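Local atomic coordinates of galectin (PDB entry 3WUC), a protein that probably binds beta-galactosides such as lactose and is a proto-type galectin of Xenopus laevis skin. Residues R27-K30 with G31-R34; N66-N70 with D71-I75. All blocks are in the same frame, centred on the assembly; numbering follows the deposited sequence.

Interaction 1. Residues R27-K30 with G31-R34. With GAL (beta-D-galactopyranose), chain D.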
ATOM      1  N   ARG B  27      14.281  -2.413  -2.736  1.00 14.36           N
ATOM      2  CA  ARG B  27      15.482  -1.866  -2.125  1.00 16.73           C
ATOM      3  C   ARG B  27      16.684  -2.176  -3.068  1.00 16.37           C
ATOM      4  O   ARG B  27      16.974  -3.347  -3.339  1.00 15.83           O
ATOM      5  CB  ARG B  27      15.766  -2.416  -0.725  1.00 19.34           C
ATOM      6  CG  ARG B  27      17.018  -1.824  -0.120  1.00 23.19           C
ATOM      7  CD  ARG B  27      17.231  -2.221   1.364  1.00 24.08           C
ATOM      8  NE  ARG B  27      16.139  -1.694   2.214  1.00 28.49           N
ATOM      9  CZ  ARG B  27      16.058  -0.475   2.774  1.00 29.67           C
ATOM     10  NH1 ARG B  27      17.035   0.449   2.691  1.00 29.05           N
ATOM     11  NH2 ARG B  27      14.965  -0.173   3.473  1.00 31.76           N
ATOM     12  N   ILE B  28      17.357  -1.139  -3.514  1.00 16.77           N
ATOM     13  CA  ILE B  28      18.450  -1.281  -4.458  1.00 15.75           C
ATOM     14  C   ILE B  28      19.598  -1.945  -3.724  1.00 18.21           C
ATOM     15  O   ILE B  28      19.888  -1.558  -2.564  1.00 20.14           O
ATOM     16  CB  ILE B  28      18.897   0.050  -5.027  1.00 15.65           C
ATOM     17  CG1 ILE B  28      17.764   0.722  -5.767  1.00 15.75           C
ATOM     18  CG2 ILE B  28      20.107  -0.183  -5.973  1.00 16.02           C
ATOM     19  CD1 ILE B  28      17.979   2.192  -5.932  1.00 16.98           C
ATOM     20  N   ALA B  29      20.196  -2.996  -4.335  1.00 17.52           N
ATOM     21  CA  ALA B  29      21.371  -3.592  -3.710  1.00 19.74           C
ATOM     22  C   ALA B  29      22.478  -2.574  -3.305  1.00 19.88           C
ATOM     23  O   ALA B  29      22.903  -1.720  -4.090  1.00 19.51           O
ATOM     24  CB  ALA B  29      21.912  -4.610  -4.668  1.00 20.36           C
ATOM     25  N   LYS B  30      22.965  -2.741  -2.075  1.00 25.23           N
ATOM     26  CA  LYS B  30      23.990  -1.833  -1.530  1.00 26.30           C
ATOM     27  C   LYS B  30      25.278  -1.979  -2.338  1.00 22.71           C
ATOM     28  O   LYS B  30      25.704  -3.088  -2.659  1.00 28.38           O
ATOM     29  CB  LYS B  30      24.289  -2.092  -0.034  1.00 29.04           C
ATOM     30  CG  LYS B  30      25.428  -1.211   0.559  1.00 36.39           C
ATOM     31  CD  LYS B  30      25.060   0.283   0.711  1.00 39.14           C
ATOM     32  CE  LYS B  30      25.221   1.151  -0.563  1.00 36.54           C
ATOM     33  NZ  LYS B  30      26.518   1.870  -0.851  1.00 45.74           N
ATOM     34  N   GLY B  31      25.797  -0.845  -2.746  1.00 23.67           N
ATOM     35  CA  GLY B  31      27.127  -0.754  -3.362  1.00 26.49           C
ATOM     36  C   GLY B  31      27.093  -1.185  -4.819  1.00 25.98           C
ATOM     37  O   GLY B  31      28.119  -1.263  -5.492  1.00 26.15           O
ATOM     38  N   THR B  32      25.901  -1.357  -5.379  1.00 22.61           N
ATOM     39  CA  THR B  32      25.784  -1.999  -6.682  1.00 21.31           C
ATOM     40  C   THR B  32      26.124  -1.059  -7.803  1.00 22.13           C
ATOM     41  O   THR B  32      26.072   0.182  -7.660  1.00 23.46           O
ATOM     42  CB  THR B  32      24.345  -2.503  -6.899  1.00 21.79           C
ATOM     43  OG1 THR B  32      24.338  -3.429  -7.990  1.00 23.20           O
ATOM     44  CG2 THR B  32      23.417  -1.346  -7.210  1.00 19.38           C
ATOM     45  N   ASN B  33      26.536  -1.626  -8.958  1.00 19.35           N
ATOM     46  CA  ASN B  33      26.854  -0.779 -10.071  1.00 18.72           C
ATOM     47  C   ASN B  33      25.653  -0.275 -10.893  1.00 18.34           C
ATOM     48  O   ASN B  33      25.733   0.628 -11.658  1.00 17.94           O
ATOM     49  CB  ASN B  33      27.946  -1.389 -10.949  1.00 22.56           C
ATOM     50  CG  ASN B  33      27.573  -2.716 -11.550  1.00 23.42           C
ATOM     51  OD1 ASN B  33      26.458  -3.268 -11.396  1.00 26.01           O
ATOM     52  ND2 ASN B  33      28.575  -3.330 -12.175  1.00 27.72           N
ATOM     53  N   ARG B  34      24.549  -1.033 -10.818  1.00 16.87           N
ATOM     54  CA  ARG B  34      23.388  -0.783 -11.656  1.00 16.52           C
ATOM     55  C   ARG B  34      22.289  -1.728 -11.167  1.00 16.37           C
ATOM     56  O   ARG B  34      22.559  -2.757 -10.487  1.00 17.06           O
ATOM     57  CB  ARG B  34      23.702  -1.017 -13.138  1.00 17.07           C
ATOM     58  CG  ARG B  34      23.886  -2.466 -13.519  1.00 17.52           C
ATOM     59  CD  ARG B  34      24.181  -2.536 -14.978  1.00 18.66           C
ATOM     60  NE  ARG B  34      24.399  -3.894 -15.454  1.00 17.71           N
ATOM     61  CZ  ARG B  34      23.822  -4.431 -16.499  1.00 17.02           C
ATOM     62  NH1 ARG B  34      22.956  -3.812 -17.312  1.00 17.88           N
ATOM     63  NH2 ARG B  34      24.202  -5.705 -16.804  1.00 19.47           N
TER
HETATM   64  C1  GAL D   2      24.235  -3.953 -22.147  1.00 19.27           C
HETATM   65  C2  GAL D   2      24.150  -4.642 -20.812  1.00 20.31           C
HETATM   66  C3  GAL D   2      22.790  -5.274 -20.623  1.00 17.04           C
HETATM   67  C4  GAL D   2      21.710  -4.231 -20.890  1.00 15.41           C
HETATM   68  C5  GAL D   2      21.965  -3.598 -22.277  1.00 16.25           C
HETATM   69  C6  GAL D   2      20.929  -2.529 -22.555  1.00 16.12           C
HETATM   70  O2  GAL D   2      25.133  -5.708 -20.841  1.00 25.68           O
HETATM   71  O3  GAL D   2      22.698  -5.933 -19.391  1.00 19.01           O
HETATM   72  O4  GAL D   2      21.674  -3.260 -19.813  1.00 16.03           O
HETATM   73  O5  GAL D   2      23.240  -2.978 -22.256  1.00 17.42           O
HETATM   74  O6  GAL D   2      21.161  -1.854 -23.780  1.00 17.86           O
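A type II beta turn, A29 to T32, carries the chain off the end of strand 20-28, and its closing bond runs from T32 N to A29 O (3.3 Å). G31 takes the third position of the turn with phi at 79°, a positive value that favours glycine. T32 turns back over the turn: its methyl CG2 lies between the backbone N and the carbonyl carbon (OG1 is anti to N, chi1 -164°) and meets I28 CG2 at 3.7 Å, the two side chains crossing at about a right angle, while T32 CB packs on A29 CB. Beyond the turn the loop leads towards strand 36-39 of the other sheet of the galectin beta-sandwich and delivers R34 to the sugar pocket. With its chain extended from CG to NE, R34 brings NH1 and NH2 to GAL O3, each at 3.0 Å, the oxygen lying at the edge of the guanidinium and in its plane. R34 NH1 also gives a weak bond to GAL O4 (2.9 Å, 122° at the hydrogen). N51 OD1 and the backbone O of M3 hold the same guanidinium, and Y56 forms a cation-pi contact with it.

Interaction 2. Residues N66-N70 with D71-I75; sequences NSKQN and DVWDI. With GAL (beta-D-galactopyranose), chain D.
D74 OD2 is gripped by two donors: S67 OG at 2.6 Å on its anti lone pair, and Q69 NE2 at 2.9 Å on the syn side, through an almost straight bond of 176°. Q69 and D74 cross at about a right angle, with the amide and carboxylate planes 67° apart. R115 adds a hydrogen bond to S67 OG and probably adds positive charge beside the carboxylate. Through its backbone, Q69 also pairs with V72, the hydrogen-bonded pair that closes a type I' turn, with both N70 and D71 at positive phi. On the K68-W73 face the K68 chain, anti at chi1 and extended beyond CG, runs across the indole and sets K68 CE over the five-membered ring of W73, 3.7 Å from its centroid, in a CH-pi contact. K68 NZ then makes a salt bridge to D71 OD1 (2.9 Å), reaching it from above the carboxylate plane. GAL lies over the opposite indole face, with W73 CZ2 3.5 Å from GAL C4. N66 ND2 divides its bonds between D74 O (3.0 Å) and GAL O6 (2.8 Å). This tight antiparallel hairpin of strands 62-69 and 72-79 supplies the tryptophan platform for galactose that is characteristic of galectins.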
ATOM      1  N   ASN B  66      16.035   0.399 -22.826  1.00 13.12           N
ATOM      2  CA  ASN B  66      16.135  -0.246 -24.136  1.00 13.41           C
ATOM      3  C   ASN B  66      14.992  -1.226 -24.247  1.00 14.69           C
ATOM      4  O   ASN B  66      14.233  -1.402 -23.307  1.00 15.37           O
ATOM      5  CB  ASN B  66      17.506  -0.972 -24.275  1.00 12.45           C
ATOM      6  CG  ASN B  66      17.970  -1.065 -25.714  1.00 12.21           C
ATOM      7  OD1 ASN B  66      17.207  -0.872 -26.666  1.00 13.50           O
ATOM      8  ND2 ASN B  66      19.266  -1.438 -25.843  1.00 13.72           N
ATOM      9  N   SER B  67      14.880  -1.805 -25.427  1.00 12.45           N
ATOM     10  CA  SER B  67      14.008  -2.939 -25.685  1.00 14.45           C
ATOM     11  C   SER B  67      14.857  -4.109 -26.148  1.00 15.38           C
ATOM     12  O   SER B  67      15.986  -3.973 -26.536  1.00 16.20           O
ATOM     13  CB  SER B  67      13.029  -2.546 -26.758  1.00 15.85           C
ATOM     14  OG  SER B  67      13.664  -2.009 -27.925  1.00 16.45           O
ATOM     15  N   LYS B  68      14.261  -5.301 -26.105  1.00 13.42           N
ATOM     16  CA  LYS B  68      15.048  -6.495 -26.531  1.00 14.78           C
ATOM     17  C   LYS B  68      14.036  -7.344 -27.328  1.00 14.24           C
ATOM     18  O   LYS B  68      12.835  -7.495 -26.968  1.00 14.18           O
ATOM     19  CB  LYS B  68      15.473  -7.291 -25.319  1.00 15.64           C
ATOM     20  CG  LYS B  68      16.641  -8.192 -25.604  1.00 17.30           C
ATOM     21  CD  LYS B  68      17.143  -8.912 -24.365  1.00 19.82           C
ATOM     22  CE  LYS B  68      18.567  -9.454 -24.536  1.00 23.32           C
ATOM     23  NZ  LYS B  68      19.022 -10.329 -23.453  1.00 24.33           N
ATOM     24  N   GLN B  69      14.438  -7.799 -28.548  1.00 15.84           N
ATOM     25  CA  GLN B  69      13.588  -8.683 -29.345  1.00 17.53           C
ATOM     26  C   GLN B  69      14.339  -9.883 -29.795  1.00 18.05           C
ATOM     27  O   GLN B  69      15.479  -9.779 -30.251  1.00 18.91           O
ATOM     28  CB  GLN B  69      13.016  -8.016 -30.537  1.00 17.09           C
ATOM     29  CG  GLN B  69      12.212  -6.734 -30.238  1.00 18.24           C
ATOM     30  CD  GLN B  69      11.854  -5.920 -31.552  1.00 19.56           C
ATOM     31  OE1 GLN B  69      11.047  -6.349 -32.364  1.00 21.19           O
ATOM     32  NE2 GLN B  69      12.323  -4.689 -31.644  1.00 22.83           N
ATOM     33  N   ASN B  70      13.763 -11.043 -29.541  1.00 19.93           N
ATOM     34  CA  ASN B  70      14.447 -12.307 -29.886  1.00 20.58           C
ATOM     35  C   ASN B  70      15.857 -12.340 -29.290  1.00 18.73           C
ATOM     36  O   ASN B  70      16.825 -12.817 -29.915  1.00 19.65           O
ATOM     37  CB  ASN B  70      14.460 -12.496 -31.427  1.00 23.73           C
ATOM     38  CG  ASN B  70      13.085 -12.282 -32.043  1.00 21.02           C
ATOM     39  OD1 ASN B  70      12.173 -13.069 -31.760  1.00 27.85           O
ATOM     40  ND2 ASN B  70      12.917 -11.269 -32.826  1.00 24.26           N
ATOM     41  N   ASP B  71      16.011 -11.876 -28.039  1.00 17.11           N
ATOM     42  CA  ASP B  71      17.222 -11.782 -27.327  1.00 15.22           C
ATOM     43  C   ASP B  71      18.347 -10.886 -27.915  1.00 14.14           C
ATOM     44  O   ASP B  71      19.527 -11.005 -27.527  1.00 17.48           O
ATOM     45  CB  ASP B  71      17.823 -13.182 -27.035  1.00 18.96           C
ATOM     46  CG  ASP B  71      18.437 -13.308 -25.651  1.00 24.21           C
ATOM     47  OD1 ASP B  71      17.867 -12.712 -24.666  1.00 27.72           O
ATOM     48  OD2 ASP B  71      19.369 -14.135 -25.455  1.00 26.88           O
ATOM     49  N   VAL B  72      17.916  -9.920 -28.701  1.00 16.25           N
ATOM     50  CA  VAL B  72      18.825  -8.938 -29.218  1.00 15.02           C
ATOM     51  C   VAL B  72      18.386  -7.514 -28.784  1.00 12.90           C
ATOM     52  O   VAL B  72      17.237  -7.139 -29.001  1.00 14.92           O
ATOM     53  CB  VAL B  72      18.822  -8.965 -30.699  1.00 16.51           C
ATOM     54  CG1 VAL B  72      19.807  -8.011 -31.277  1.00 15.45           C
ATOM     55  CG2 VAL B  72      19.255 -10.350 -31.117  1.00 17.37           C
ATOM     56  N   TRP B  73      19.322  -6.828 -28.218  1.00 14.00           N
ATOM     57  CA  TRP B  73      19.042  -5.436 -27.748  1.00 13.60           C
ATOM     58  C   TRP B  73      18.915  -4.469 -28.925  1.00 18.01           C
ATOM     59  O   TRP B  73      19.571  -4.641 -29.950  1.00 16.64           O
ATOM     60  CB  TRP B  73      20.153  -4.969 -26.878  1.00 13.05           C
ATOM     61  CG  TRP B  73      20.318  -5.653 -25.562  1.00 15.58           C
ATOM     62  CD1 TRP B  73      21.314  -6.483 -25.188  1.00 15.94           C
ATOM     63  CD2 TRP B  73      19.425  -5.582 -24.437  1.00 14.96           C
ATOM     64  NE1 TRP B  73      21.148  -6.942 -23.928  1.00 16.85           N
ATOM     65  CE2 TRP B  73      19.966  -6.397 -23.433  1.00 15.27           C
ATOM     66  CE3 TRP B  73      18.208  -4.908 -24.200  1.00 15.77           C
ATOM     67  CZ2 TRP B  73      19.367  -6.531 -22.134  1.00 17.28           C
ATOM     68  CZ3 TRP B  73      17.587  -5.099 -22.928  1.00 14.88           C
ATOM     69  CH2 TRP B  73      18.154  -5.923 -21.960  1.00 17.15           C
ATOM     70  N   ASP B  74      18.039  -3.484 -28.768  1.00 15.33           N
ATOM     71  CA  ASP B  74      17.763  -2.443 -29.787  1.00 16.55           C
ATOM     72  C   ASP B  74      18.671  -1.244 -29.369  1.00 13.76           C
ATOM     73  O   ASP B  74      19.699  -1.452 -28.778  1.00 15.90           O
ATOM     74  CB  ASP B  74      16.287  -2.118 -29.881  1.00 19.09           C
ATOM     75  CG  ASP B  74      15.406  -3.324 -30.372  1.00 20.27           C
ATOM     76  OD1 ASP B  74      15.808  -3.905 -31.412  1.00 23.08           O
ATOM     77  OD2 ASP B  74      14.324  -3.712 -29.769  1.00 20.38           O
ATOM     78  N   ILE B  75      18.236  -0.010 -29.737  1.00 15.86           N
ATOM     79  CA  ILE B  75      19.092   1.181 -29.456  1.00 14.81           C
ATOM     80  C   ILE B  75      18.777   1.767 -28.056  1.00 13.77           C
ATOM     81  O   ILE B  75      17.621   1.972 -27.771  1.00 16.86           O
ATOM     82  CB  ILE B  75      18.817   2.243 -30.569  1.00 16.22           C
ATOM     83  CG1 ILE B  75      19.182   1.692 -31.933  1.00 17.83           C
ATOM     84  CG2 ILE B  75      19.561   3.489 -30.263  1.00 16.39           C
ATOM     85  CD1 ILE B  75      18.815   2.583 -33.064  1.00 19.48           C
TER
HETATM   86  C1  GAL D   2      24.235  -3.953 -22.147  1.00 19.27           C
HETATM   87  C2  GAL D   2      24.150  -4.642 -20.812  1.00 20.31           C
HETATM   88  C3  GAL D   2      22.790  -5.274 -20.623  1.00 17.04           C
HETATM   89  C4  GAL D   2      21.710  -4.231 -20.890  1.00 15.41           C
HETATM   90  C5  GAL D   2      21.965  -3.598 -22.277  1.00 16.25           C
HETATM   91  C6  GAL D   2      20.929  -2.529 -22.555  1.00 16.12           C
HETATM   92  O2  GAL D   2      25.133  -5.708 -20.841  1.00 25.68           O
HETATM   93  O3  GAL D   2      22.698  -5.933 -19.391  1.00 19.01           O
HETATM   94  O4  GAL D   2      21.674  -3.260 -19.813  1.00 16.03           O
HETATM   95  O5  GAL D   2      23.240  -2.978 -22.256  1.00 17.42           O
HETATM   96  O6  GAL D   2      21.161  -1.854 -23.780  1.00 17.86           O

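How the interactions relate
Interactions 1 and 2 approach one galactose from different parts of the chain. Their centres lie about 24 Å apart and their nearest atoms about 7 Å apart, so they meet through the sugar and not by direct touch. The sugar is divided between them: from the loop after strand 20-28, R34 binds O3, and O4 weakly, while from the hairpin 66-75, N66 takes O6 and W73 lies against C4, C5 and the exocyclic C6. H49, R53, Y56 and E76 also hydrogen-bond to GAL, and the side chain of W73 comes within about 4 Å of the neighbouring glucose as well.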